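Long-range contact in amino acid ABC transporter, periplasmic amino acid-binding protein, putative (Streptococcus pneumoniae, PDB 4I62), which binds L-arginine in the cleft between its two lobes and probably delivers it to an ABC transporter for uptake into the cell: residues A[124-136]-A[187-200]. Sequence-based numbering, arbitrary orientation. Where two conformers were deposited one is given.
With ARG (arginine), chain B.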
ATOM      1  N   PRO A 124       0.064   4.496  13.736  1.00 10.63           N
ATOM      2  CA  PRO A 124      -0.613   3.888  12.588  1.00 11.35           C
ATOM      3  C   PRO A 124      -1.809   4.697  12.126  1.00 10.16           C
ATOM      4  O   PRO A 124      -2.498   5.358  12.957  1.00 12.60           O
ATOM      5  CB  PRO A 124      -1.110   2.541  13.130  1.00 16.47           C
ATOM      6  CG  PRO A 124      -0.334   2.287  14.363  1.00 18.67           C
ATOM      7  CD  PRO A 124       0.170   3.585  14.890  1.00 13.53           C
ATOM      8  N   TYR A 125      -2.097   4.631  10.844  1.00 10.91           N
ATOM      9  CA  TYR A 125      -3.243   5.318  10.285  1.00 11.36           C
ATOM     10  C   TYR A 125      -4.284   4.432   9.622  1.00 11.59           C
ATOM     11  O   TYR A 125      -5.320   4.962   9.199  1.00 13.64           O
ATOM     12  CB  TYR A 125      -2.858   6.486   9.372  1.00 11.65           C
ATOM     13  CG  TYR A 125      -2.189   6.090   8.077  1.00  9.64           C
ATOM     14  CD1 TYR A 125      -2.932   5.789   6.952  1.00  9.85           C
ATOM     15  CD2 TYR A 125      -0.796   6.084   7.964  1.00  9.67           C
ATOM     16  CE1 TYR A 125      -2.308   5.447   5.734  1.00  9.46           C
ATOM     17  CE2 TYR A 125      -0.154   5.760   6.765  1.00  8.74           C
ATOM     18  CZ  TYR A 125      -0.930   5.446   5.656  1.00  8.43           C
ATOM     19  OH  TYR A 125      -0.312   5.145   4.465  1.00  8.99           O
ATOM     20  N   TYR A 126      -4.024   3.131   9.490  1.00 10.66           N
ATOM     21  CA  TYR A 126      -5.014   2.242   8.887  1.00 11.00           C
ATOM     22  C   TYR A 126      -4.675   0.846   9.344  1.00 10.88           C
ATOM     23  O   TYR A 126      -3.487   0.533   9.581  1.00 12.05           O
ATOM     24  CB  TYR A 126      -4.917   2.275   7.355  1.00 11.92           C
ATOM     25  CG  TYR A 126      -6.033   1.557   6.662  1.00 12.05           C
ATOM     26  CD1 TYR A 126      -7.260   2.173   6.515  1.00 15.27           C
ATOM     27  CD2 TYR A 126      -5.880   0.275   6.153  1.00 14.67           C
ATOM     28  CE1 TYR A 126      -8.326   1.534   5.899  1.00 18.39           C
ATOM     29  CE2 TYR A 126      -6.970  -0.395   5.548  1.00 17.42           C
ATOM     30  CZ  TYR A 126      -8.171   0.256   5.415  1.00 18.22           C
ATOM     31  OH  TYR A 126      -9.240  -0.373   4.798  1.00 20.33           O
ATOM     32  N   THR A 127      -5.684  -0.018   9.474  1.00 12.09           N
ATOM     33  CA  THR A 127      -5.418  -1.425   9.745  0.51 13.64           C
ATOM     34  C   THR A 127      -6.155  -2.290   8.765  1.00 12.27           C
ATOM     35  O   THR A 127      -7.336  -2.083   8.466  1.00 15.02           O
ATOM     36  CB  THR A 127      -5.793  -1.826  11.146  0.51 17.27           C
ATOM     37  OG1 THR A 127      -7.180  -1.548  11.339  0.51 20.37           O
ATOM     38  CG2 THR A 127      -4.944  -1.062  12.127  0.51 14.89           C
ATOM     39  N   ALA A 128      -5.442  -3.280   8.253  1.00 13.39           N
ATOM     40  CA  ALA A 128      -5.927  -4.102   7.142  1.00 15.44           C
ATOM     41  C   ALA A 128      -5.852  -5.594   7.436  1.00 13.83           C
ATOM     42  O   ALA A 128      -5.057  -6.004   8.280  1.00 16.65           O
ATOM     43  CB  ALA A 128      -5.116  -3.793   5.869  1.00 19.71           C
ATOM     44  N   LYS A 129      -6.747  -6.369   6.816  1.00 15.79           N
ATOM     45  CA  LYS A 129      -6.630  -7.835   6.731  1.00 13.87           C
ATOM     46  C   LYS A 129      -6.123  -8.218   5.340  1.00 10.51           C
ATOM     47  O   LYS A 129      -6.384  -7.541   4.350  1.00 12.31           O
ATOM     48  CB  LYS A 129      -7.972  -8.552   6.991  1.00 17.44           C
ATOM     49  CG  LYS A 129      -8.529  -8.366   8.404  1.00 23.42           C
ATOM     50  CD  LYS A 129      -9.840  -9.106   8.576  1.00 32.31           C
ATOM     51  CE  LYS A 129     -10.338  -9.045  10.019  1.00 37.61           C
ATOM     52  NZ  LYS A 129     -11.657  -9.726  10.168  1.00 41.21           N
ATOM     53  N   ASN A 130      -5.425  -9.346   5.255  1.00 10.86           N
ATOM     54  CA  ASN A 130      -5.009  -9.910   3.981  1.00  9.39           C
ATOM     55  C   ASN A 130      -6.070 -10.806   3.369  1.00  8.96           C
ATOM     56  O   ASN A 130      -6.731 -11.565   4.077  1.00 10.39           O
ATOM     57  CB  ASN A 130      -3.695 -10.663   4.164  1.00 10.60           C
ATOM     58  CG  ASN A 130      -2.560  -9.696   4.402  1.00 12.95           C
ATOM     59  OD1 ASN A 130      -2.148  -9.011   3.496  1.00 11.58           O
ATOM     60  ND2 ASN A 130      -2.153  -9.536   5.669  1.00 19.95           N
ATOM     61  N   LYS A 131      -6.223 -10.720   2.054  1.00  8.74           N
ATOM     62  CA  LYS A 131      -7.190 -11.495   1.289  1.00  8.95           C
ATOM     63  C   LYS A 131      -6.531 -12.054   0.042  1.00  7.48           C
ATOM     64  O   LYS A 131      -5.378 -11.701  -0.265  1.00  8.94           O
ATOM     65  CB  LYS A 131      -8.387 -10.633   0.875  1.00 10.83           C
ATOM     66  CG  LYS A 131      -9.113  -9.974   2.009  1.00 14.24           C
ATOM     67  CD  LYS A 131      -9.856 -10.991   2.802  1.00 15.63           C
ATOM     68  CE  LYS A 131     -10.966 -10.329   3.573  1.00 20.36           C
ATOM     69  NZ  LYS A 131     -11.938 -11.372   4.007  1.00 21.71           N
ATOM     70  N   LEU A 132      -7.263 -12.932  -0.660  1.00  8.66           N
ATOM     71  CA  LEU A 132      -6.864 -13.356  -2.010  1.00  8.41           C
ATOM     72  C   LEU A 132      -7.820 -12.798  -3.015  1.00  8.46           C
ATOM     73  O   LEU A 132      -9.054 -12.875  -2.833  1.00 10.28           O
ATOM     74  CB  LEU A 132      -6.936 -14.845  -2.237  1.00 10.99           C
ATOM     75  CG  LEU A 132      -6.066 -15.757  -1.412  1.00 12.56           C
ATOM     76  CD1 LEU A 132      -6.399 -17.197  -1.952  1.00 11.92           C
ATOM     77  CD2 LEU A 132      -4.585 -15.450  -1.561  1.00 14.51           C
ATOM     78  N   ILE A 133      -7.266 -12.296  -4.108  1.00  8.50           N
ATOM     79  CA  ILE A 133      -8.043 -12.068  -5.315  1.00  8.37           C
ATOM     80  C   ILE A 133      -7.781 -13.220  -6.292  1.00  7.81           C
ATOM     81  O   ILE A 133      -6.644 -13.692  -6.434  1.00  8.41           O
ATOM     82  CB  ILE A 133      -7.766 -10.653  -5.925  1.00  8.81           C
ATOM     83  CG1 ILE A 133      -8.722 -10.335  -7.081  1.00 10.37           C
ATOM     84  CG2 ILE A 133      -6.325 -10.463  -6.314  1.00  9.73           C
ATOM     85  CD1 ILE A 133      -8.650  -8.857  -7.501  1.00 10.03           C
ATOM     86  N   VAL A 134      -8.877 -13.706  -6.894  1.00  8.21           N
ATOM     87  CA  VAL A 134      -8.863 -14.870  -7.760  1.00  8.01           C
ATOM     88  C   VAL A 134      -9.793 -14.617  -8.948  1.00  7.59           C
ATOM     89  O   VAL A 134     -10.595 -13.686  -8.942  1.00  8.92           O
ATOM     90  CB  VAL A 134      -9.337 -16.143  -6.973  1.00  8.33           C
ATOM     91  CG1 VAL A 134      -8.336 -16.464  -5.874  1.00  9.67           C
ATOM     92  CG2 VAL A 134     -10.745 -15.976  -6.395  1.00  9.42           C
ATOM     93  N   LYS A 135      -9.693 -15.479  -9.973  1.00  8.48           N
ATOM     94  CA  LYS A 135     -10.771 -15.483 -10.972  1.00  8.79           C
ATOM     95  C   LYS A 135     -12.091 -15.771 -10.268  1.00  8.70           C
ATOM     96  O   LYS A 135     -12.133 -16.584  -9.317  1.00  9.65           O
ATOM     97  CB  LYS A 135     -10.524 -16.503 -12.054  1.00 10.11           C
ATOM     98  CG  LYS A 135      -9.410 -16.176 -13.024  1.00 13.59           C
ATOM     99  CD  LYS A 135      -9.588 -17.078 -14.253  1.00 18.32           C
ATOM    100  CE  LYS A 135      -8.752 -16.658 -15.447  1.00 19.28           C
ATOM    101  NZ  LYS A 135      -7.342 -16.949 -15.168  1.00 18.46           N
ATOM    102  N   LYS A 136     -13.186 -15.190 -10.741  1.00  9.73           N
ATOM    103  CA  LYS A 136     -14.436 -15.303  -9.997  1.00 10.12           C
ATOM    104  C   LYS A 136     -14.925 -16.736  -9.864  1.00  9.95           C
ATOM    105  O   LYS A 136     -15.588 -17.069  -8.847  1.00 11.78           O
ATOM    106  CB  LYS A 136     -15.518 -14.399 -10.565  1.00 11.91           C
ATOM    107  CG  LYS A 136     -15.961 -14.734 -11.933  1.00 15.03           C
ATOM    108  CD  LYS A 136     -17.011 -13.731 -12.388  1.00 21.21           C
ATOM    109  CE  LYS A 136     -17.349 -13.905 -13.860  1.00 27.37           C
ATOM    110  NZ  LYS A 136     -17.956 -12.665 -14.426  1.00 34.45           N
ATOM    111  N   LEU A 187      -2.933 -13.008 -13.163  1.00  8.65           N
ATOM    112  CA  LEU A 187      -4.095 -13.691 -12.623  1.00  7.76           C
ATOM    113  C   LEU A 187      -5.165 -13.858 -13.707  1.00  8.78           C
ATOM    114  O   LEU A 187      -5.740 -14.950 -13.883  1.00  9.98           O
ATOM    115  CB  LEU A 187      -4.645 -12.910 -11.440  1.00  7.91           C
ATOM    116  CG  LEU A 187      -5.911 -13.485 -10.793  1.00  8.62           C
ATOM    117  CD1 LEU A 187      -5.675 -14.887 -10.226  1.00  9.97           C
ATOM    118  CD2 LEU A 187      -6.390 -12.554  -9.688  1.00  9.36           C
ATOM    119  N   LYS A 188      -5.357 -12.839 -14.529  0.55  9.46           N
ATOM    120  CA  LYS A 188      -6.264 -12.954 -15.658  0.55  9.98           C
ATOM    121  C   LYS A 188      -5.825 -14.012 -16.677  0.55 10.04           C
ATOM    122  O   LYS A 188      -6.648 -14.762 -17.207  0.55 10.47           O
ATOM    123  CB  LYS A 188      -6.374 -11.605 -16.345  0.55 10.00           C
ATOM    124  CG  LYS A 188      -7.199 -10.593 -15.591  0.55 11.39           C
ATOM    125  CD  LYS A 188      -6.981  -9.171 -16.120  0.55 11.49           C
ATOM    126  CE  LYS A 188      -7.888  -8.175 -15.462  0.55 13.36           C
ATOM    127  NZ  LYS A 188      -9.318  -8.226 -15.949  0.55 11.81           N
ATOM    128  N   SER A 189      -4.535 -14.104 -16.961  0.55 10.18           N
ATOM    129  CA  SER A 189      -4.118 -15.048 -17.990  0.55 10.93           C
ATOM    130  C   SER A 189      -4.068 -16.471 -17.448  0.55 12.65           C
ATOM    131  O   SER A 189      -3.711 -17.417 -18.171  0.55 13.41           O
ATOM    132  CB  SER A 189      -2.759 -14.662 -18.531  0.55 11.80           C
ATOM    133  OG  SER A 189      -1.805 -14.880 -17.529  0.55 13.68           O
ATOM    134  N   GLY A 190      -4.443 -16.616 -16.179  0.55 12.23           N
ATOM    135  CA  GLY A 190      -4.400 -17.900 -15.523  0.55 11.07           C
ATOM    136  C   GLY A 190      -2.972 -18.346 -15.396  0.55 13.99           C
ATOM    137  O   GLY A 190      -2.709 -19.540 -15.337  0.55 16.26           O
ATOM    138  N   GLN A 191      -2.047 -17.390 -15.348  0.55 13.66           N
ATOM    139  CA  GLN A 191      -0.650 -17.723 -15.096  0.55 13.62           C
ATOM    140  C   GLN A 191      -0.374 -17.943 -13.612  0.55 11.96           C
ATOM    141  O   GLN A 191       0.472 -18.760 -13.245  0.55 13.65           O
ATOM    142  CB  GLN A 191       0.275 -16.663 -15.682  0.55 13.66           C
ATOM    143  CG  GLN A 191       0.297 -16.631 -17.194  0.55 21.24           C
ATOM    144  CD  GLN A 191       1.077 -15.439 -17.719  0.55 22.69           C
ATOM    145  OE1 GLN A 191       0.536 -14.346 -17.990  0.55 19.21           O
ATOM    146  NE2 GLN A 191       2.367 -15.635 -17.829  0.55 27.81           N
ATOM    147  N   VAL A 192      -1.064 -17.175 -12.772  1.00 11.33           N
ATOM    148  CA  VAL A 192      -1.186 -17.492 -11.346  1.00 12.29           C
ATOM    149  C   VAL A 192      -2.638 -17.817 -10.999  1.00  9.87           C
ATOM    150  O   VAL A 192      -3.568 -17.396 -11.724  1.00 11.33           O
ATOM    151  CB  VAL A 192      -0.672 -16.380 -10.402  1.00 11.57           C
ATOM    152  CG1 VAL A 192       0.788 -16.076 -10.697  1.00 14.50           C
ATOM    153  CG2 VAL A 192      -1.513 -15.128 -10.483  1.00 11.07           C
ATOM    154  N   ASP A 193      -2.841 -18.562  -9.918  1.00  9.86           N
ATOM    155  CA  ASP A 193      -4.152 -18.932  -9.443  1.00  9.73           C
ATOM    156  C   ASP A 193      -4.751 -17.927  -8.460  1.00  8.67           C
ATOM    157  O   ASP A 193      -5.961 -17.872  -8.298  1.00  9.83           O
ATOM    158  CB  ASP A 193      -4.030 -20.290  -8.752  1.00 10.99           C
ATOM    159  CG  ASP A 193      -3.649 -21.350  -9.706  1.00 13.93           C
ATOM    160  OD1 ASP A 193      -4.434 -21.531 -10.681  1.00 17.37           O
ATOM    161  OD2 ASP A 193      -2.590 -22.009  -9.540  1.00 13.45           O
ATOM    162  N   ALA A 194      -3.896 -17.153  -7.786  1.00  9.08           N
ATOM    163  CA  ALA A 194      -4.360 -16.241  -6.734  1.00  8.01           C
ATOM    164  C   ALA A 194      -3.284 -15.214  -6.503  1.00  8.08           C
ATOM    165  O   ALA A 194      -2.087 -15.500  -6.712  1.00  8.63           O
ATOM    166  CB  ALA A 194      -4.625 -16.990  -5.435  1.00  9.20           C
ATOM    167  N   VAL A 195      -3.687 -14.028  -6.058  1.00  7.90           N
ATOM    168  CA  VAL A 195      -2.757 -12.990  -5.626  1.00  7.19           C
ATOM    169  C   VAL A 195      -3.157 -12.539  -4.233  1.00  7.20           C
ATOM    170  O   VAL A 195      -4.349 -12.346  -3.943  1.00  8.19           O
ATOM    171  CB  VAL A 195      -2.759 -11.786  -6.607  1.00  8.43           C
ATOM    172  CG1 VAL A 195      -1.854 -10.665  -6.103  1.00  9.50           C
ATOM    173  CG2 VAL A 195      -2.344 -12.241  -7.990  1.00  9.51           C
ATOM    174  N   ILE A 196      -2.174 -12.362  -3.348  1.00  7.23           N
ATOM    175  CA  ILE A 196      -2.426 -11.884  -1.996  1.00  7.51           C
ATOM    176  C   ILE A 196      -2.397 -10.367  -1.961  1.00  7.02           C
ATOM    177  O   ILE A 196      -1.360  -9.759  -2.303  1.00  7.75           O
ATOM    178  CB  ILE A 196      -1.387 -12.430  -0.978  1.00  8.25           C
ATOM    179  CG1 ILE A 196      -1.189 -13.940  -1.107  1.00  9.43           C
ATOM    180  CG2 ILE A 196      -1.755 -12.020   0.436  1.00  8.21           C
ATOM    181  CD1 ILE A 196      -0.106 -14.487  -0.205  1.00 12.29           C
ATOM    182  N   PHE A 197      -3.484  -9.729  -1.529  1.00  7.14           N
ATOM    183  CA  PHE A 197      -3.520  -8.287  -1.341  1.00  7.52           C
ATOM    184  C   PHE A 197      -4.310  -7.965  -0.078  1.00  7.55           C
ATOM    185  O   PHE A 197      -5.268  -8.658   0.277  1.00  8.64           O
ATOM    186  CB  PHE A 197      -4.262  -7.549  -2.486  1.00  8.70           C
ATOM    187  CG  PHE A 197      -3.510  -7.386  -3.777  1.00  8.29           C
ATOM    188  CD1 PHE A 197      -2.218  -6.935  -3.839  1.00 11.13           C
ATOM    189  CD2 PHE A 197      -4.142  -7.687  -4.974  1.00 11.30           C
ATOM    190  CE1 PHE A 197      -1.549  -6.793  -5.086  1.00 11.58           C
ATOM    191  CE2 PHE A 197      -3.506  -7.506  -6.195  1.00 12.22           C
ATOM    192  CZ  PHE A 197      -2.222  -7.052  -6.255  1.00 10.75           C
ATOM    193  N   GLU A 198      -3.944  -6.852   0.557  1.00  7.59           N
ATOM    194  CA  GLU A 198      -4.757  -6.320   1.648  1.00  7.93           C
ATOM    195  C   GLU A 198      -6.164  -5.968   1.141  1.00  8.12           C
ATOM    196  O   GLU A 198      -6.335  -5.521  -0.004  1.00  8.77           O
ATOM    197  CB  GLU A 198      -4.038  -5.130   2.283  1.00  8.15           C
ATOM    198  CG  GLU A 198      -2.845  -5.641   3.126  1.00  9.36           C
ATOM    199  CD  GLU A 198      -1.600  -4.748   3.176  1.00  8.66           C
ATOM    200  OE1 GLU A 198      -1.367  -3.932   2.248  1.00  8.29           O
ATOM    201  OE2 GLU A 198      -0.799  -4.937   4.112  1.00  9.38           O
ATOM    202  N   GLU A 199      -7.148  -6.158   2.004  1.00  9.39           N
ATOM    203  CA  GLU A 199      -8.551  -6.134   1.636  1.00 10.54           C
ATOM    204  C   GLU A 199      -8.994  -4.926   0.781  1.00  9.78           C
ATOM    205  O   GLU A 199      -9.645  -5.128  -0.245  1.00 10.50           O
ATOM    206  CB  GLU A 199      -9.429  -6.284   2.885  1.00 11.59           C
ATOM    207  CG  GLU A 199     -10.913  -6.361   2.547  1.00 13.76           C
ATOM    208  CD  GLU A 199     -11.788  -6.753   3.733  1.00 15.85           C
ATOM    209  OE1 GLU A 199     -11.333  -6.656   4.897  1.00 19.47           O
ATOM    210  OE2 GLU A 199     -12.986  -7.085   3.522  1.00 18.20           O
ATOM    211  N   PRO A 200      -8.685  -3.688   1.186  1.00 10.09           N
ATOM    212  CA  PRO A 200      -9.218  -2.551   0.401  1.00 10.35           C
ATOM    213  C   PRO A 200      -8.641  -2.513  -1.010  1.00  9.89           C
ATOM    214  O   PRO A 200      -9.309  -2.125  -1.959  1.00 10.42           O
ATOM    215  CB  PRO A 200      -8.762  -1.314   1.209  1.00 12.36           C
ATOM    216  CG  PRO A 200      -7.627  -1.798   2.047  1.00 13.62           C
ATOM    217  CD  PRO A 200      -7.968  -3.229   2.390  1.00 11.55           C
TER
HETATM  218  N   ARG B 301       1.321  -3.071   2.982  1.00  7.22           N
HETATM  219  CA  ARG B 301       2.320  -3.831   2.186  1.00  7.21           C
HETATM  220  C   ARG B 301       3.741  -3.574   2.684  1.00  6.85           C
HETATM  221  O   ARG B 301       3.971  -2.562   3.378  1.00  7.83           O
HETATM  222  CB  ARG B 301       2.161  -3.558   0.703  1.00  7.22           C
HETATM  223  CG  ARG B 301       2.235  -2.072   0.345  1.00  7.27           C
HETATM  224  CD  ARG B 301       2.362  -1.852  -1.148  1.00  6.76           C
HETATM  225  NE  ARG B 301       2.122  -0.457  -1.465  1.00  7.20           N
HETATM  226  CZ  ARG B 301       2.187   0.070  -2.671  1.00  6.86           C
HETATM  227  NH1 ARG B 301       1.960   1.368  -2.839  1.00  7.89           N
HETATM  228  NH2 ARG B 301       2.492  -0.698  -3.716  1.00  7.69           N
HETATM  229  OXT ARG B 301       4.640  -4.399   2.312  1.00  7.84           O
HETATM  230  O   HOH W   1      -9.408  -5.118   6.203  1.00 21.26           O
HETATM  231  O   HOH W   2     -13.562  -9.296   5.230  0.55 32.10           O
HETATM  232  O   HOH W   3      -7.979 -17.847 -10.096  1.00 10.20           O
HETATM  233  O   HOH W   4      -6.283 -18.017 -12.402  1.00 16.50           O
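The ring of Phe197 meets Ile133 diagonally on the neighbouring strand, on the same face of the sheet, Ile133 CG2 lying 3.8 Å from Phe197 CD2 at an oblique approach, while Val195 CG1 sits over one ring face, offset toward the rim; Phe205 also meets this ring. Both branches of Ile133 reach Leu187 CD2, and CG2 also touches Val195. At the hinge-side end, Tyr126 meets Pro200 obliquely, Tyr126 OH 3.5 Å from Pro200 CG, and its ring packs edge-to-face with Phe52. Asn130 and Glu198 lie side by side, Asn130 OD1 3.5 Å from Glu198 CG, with amide and carboxylate planes 23° apart; Gln161 NE2 holds Asn130 OD1. Glu198 OE1 accepts from the amino N of the bound arginine at 2.9 Å and also bonds Tyr227 OH, while OE2 takes a weak bond from the same N. Lys131 and Glu199 likewise run alongside, too far apart for a salt bridge, but one water joins NZ to OE2. Four antiparallel backbone bonds tie Lys131 to Phe197 and Ile133 to Val195, and Glu199 N extends the pairing to Lys129 O at 2.8 Å. At the far end Lys135, bent at chi4 (71°), brings NZ in the carbonyl plane of Leu187 O (2.9 Å) and above that of Lys188 O (3.1 Å), so its ammonium meets the C-terminal end of helix 180-188, where Gly190 completes a Schellman motif. Strand 194-198 thus runs between 126-135 and the parallel strand 152-156 in one lobe of this type II periplasmic binding fold, with helix 160-168 against Ile196 and helix 180-188 against Ile133 and Phe197.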